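Local coordinates for protein ylmH (Streptococcus pneumoniae, PDB 2FPH) that is linked to cell division and probably binds nucleic acid through a domain related to the RNA recognition motif, at residues I85-I90 against R128-I133. Sequence-based numbering, arbitrary orientation.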
# COMPACT_ATOMS: atom_id res chain seq x y z
N ILE A 85 -7.87 0.76 0.64
CA ILE A 85 -7.01 1.67 -0.14
C ILE A 85 -7.85 2.77 -0.73
O ILE A 85 -8.90 2.49 -1.33
CB ILE A 85 -6.23 0.91 -1.26
CG1 ILE A 85 -5.26 -0.12 -0.64
CG2 ILE A 85 -5.35 1.89 -2.06
CD1 ILE A 85 -4.74 -1.12 -1.64
N SER A 86 -7.39 4.02 -0.57
CA SER A 86 -8.07 5.21 -1.12
C SER A 86 -7.15 5.78 -2.22
O SER A 86 -5.92 5.75 -2.08
CB SER A 86 -8.21 6.23 0.00
OG SER A 86 -8.98 7.37 -0.33
N LEU A 87 -7.72 6.27 -3.32
CA LEU A 87 -6.91 7.01 -4.27
C LEU A 87 -7.14 8.48 -3.96
O LEU A 87 -8.30 8.91 -3.95
CB LEU A 87 -7.28 6.73 -5.72
CG LEU A 87 -6.54 7.34 -6.90
CD1 LEU A 87 -5.11 6.98 -7.05
CD2 LEU A 87 -7.28 7.03 -8.22
N GLN A 88 -6.07 9.24 -3.79
CA GLN A 88 -6.18 10.68 -3.58
C GLN A 88 -5.52 11.42 -4.72
O GLN A 88 -4.34 11.21 -5.01
CB GLN A 88 -5.52 11.11 -2.25
CG GLN A 88 -6.19 10.50 -1.02
CD GLN A 88 -7.58 11.04 -0.78
OE1 GLN A 88 -7.77 12.26 -0.65
NE2 GLN A 88 -8.56 10.13 -0.70
N GLU A 89 -6.31 12.29 -5.37
CA GLU A 89 -5.75 13.27 -6.29
C GLU A 89 -5.11 14.40 -5.52
O GLU A 89 -5.69 14.93 -4.56
CB GLU A 89 -6.83 13.90 -7.15
CG GLU A 89 -6.23 14.73 -8.26
CD GLU A 89 -6.11 14.01 -9.58
OE1 GLU A 89 -6.83 13.00 -9.80
OE2 GLU A 89 -5.31 14.49 -10.42
N ILE A 90 -3.91 14.77 -5.95
CA ILE A 90 -3.16 15.87 -5.33
C ILE A 90 -3.49 17.05 -6.21
O ILE A 90 -2.83 17.25 -7.23
CB ILE A 90 -1.65 15.60 -5.27
CG1 ILE A 90 -1.35 14.35 -4.42
CG2 ILE A 90 -0.91 16.76 -4.62
CD1 ILE A 90 0.09 13.86 -4.39
N ARG A 128 -0.69 16.38 -13.33
CA ARG A 128 -1.60 15.75 -12.38
C ARG A 128 -0.79 14.77 -11.53
O ARG A 128 0.24 14.21 -11.96
CB ARG A 128 -2.74 14.99 -13.07
CG ARG A 128 -4.04 15.80 -13.24
CD ARG A 128 -4.54 15.90 -14.67
NE ARG A 128 -4.45 17.29 -15.15
CZ ARG A 128 -5.48 18.02 -15.57
NH1 ARG A 128 -6.71 17.53 -15.57
NH2 ARG A 128 -5.28 19.27 -15.98
N ALA A 129 -1.25 14.58 -10.30
CA ALA A 129 -0.56 13.70 -9.38
C ALA A 129 -1.60 13.09 -8.49
O ALA A 129 -2.65 13.70 -8.23
CB ALA A 129 0.44 14.44 -8.54
N GLN A 130 -1.30 11.86 -8.09
CA GLN A 130 -2.14 11.08 -7.20
C GLN A 130 -1.30 10.28 -6.23
O GLN A 130 -0.15 10.01 -6.48
CB GLN A 130 -3.04 10.10 -7.94
CG GLN A 130 -4.05 10.82 -8.87
CD GLN A 130 -4.73 9.85 -9.81
OE1 GLN A 130 -4.22 8.73 -10.03
NE2 GLN A 130 -5.87 10.25 -10.37
N ILE A 131 -1.91 9.88 -5.12
CA ILE A 131 -1.30 8.91 -4.21
C ILE A 131 -2.34 7.90 -3.70
O ILE A 131 -3.49 8.29 -3.48
CB ILE A 131 -0.60 9.70 -3.05
CG1 ILE A 131 0.18 8.75 -2.15
CG2 ILE A 131 -1.61 10.61 -2.28
CD1 ILE A 131 0.98 9.41 -1.14
N MET A 132 -1.92 6.62 -3.62
CA MET A 132 -2.70 5.51 -3.08
C MET A 132 -2.34 5.40 -1.60
O MET A 132 -1.15 5.29 -1.27
CB MET A 132 -2.30 4.22 -3.80
CG MET A 132 -2.43 4.33 -5.29
SD MET A 132 -2.34 2.75 -6.23
CE MET A 132 -3.41 3.12 -7.49
N ILE A 133 -3.32 5.54 -0.73
CA ILE A 133 -3.09 5.50 0.73
C ILE A 133 -3.90 4.50 1.47
O ILE A 133 -4.91 4.04 0.98
CB ILE A 133 -3.37 6.89 1.35
CG1 ILE A 133 -4.88 7.22 1.27
CG2 ILE A 133 -2.47 7.95 0.68
CD1 ILE A 133 -5.27 8.31 2.21
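Arg-128 lays the aliphatic part of its side chain beside the carboxylate of Glu-89, CG lying 3.4 Å from OE2; the guanidinium points elsewhere and makes no ion pair with this carboxylate. Ala-129, small enough to fit close against a branched neighbour, brings CB to 4.1 Å from CB of Ile-90. Its carbonyl O accepts the N-H of Ile-90.

Gln-130 faces Glu-89 at a non-hydrogen-bonded position, where the backbones turn to the flanking strands and the side chains add a bond of their own. NE2 of Gln-130 gives a nearly straight bond (176°) to OE1 of Glu-89, 3.0 Å long, lying in its own amide plane but reaching the carboxylate from above. The glutamate bends at chi2 (97°) to bring OE1 there. An amide suits this place because it can donate and accept: NE2 also serves Glu-162 O, and OE1 takes the N-H of Ile-164.

Strands 85-91 and 130-134 are antiparallel neighbours in the five-stranded sheet of a putative RNA-binding domain of the RRM clan. Ile-131 exchanges two 2.8 Å backbone bonds with Gln-88; beta-branched and apolar, it and Ile-133 favour the strand and fill the face under Phe-141 of helix 138-144. On the other face the flexible, unbranched Met-132 can follow the surfaces of Phe-160 and Leu-87, its CG 4.2 Å from Leu-87 CD1. Ile-133 closes another backbone pair with Ser-86; with chi1 at 68°, its CG1 turns over Ser-86 CB, 3.7 Å away, and CD1 reaches Gln-88 CG, whose amide OE1 is held by Gln-142.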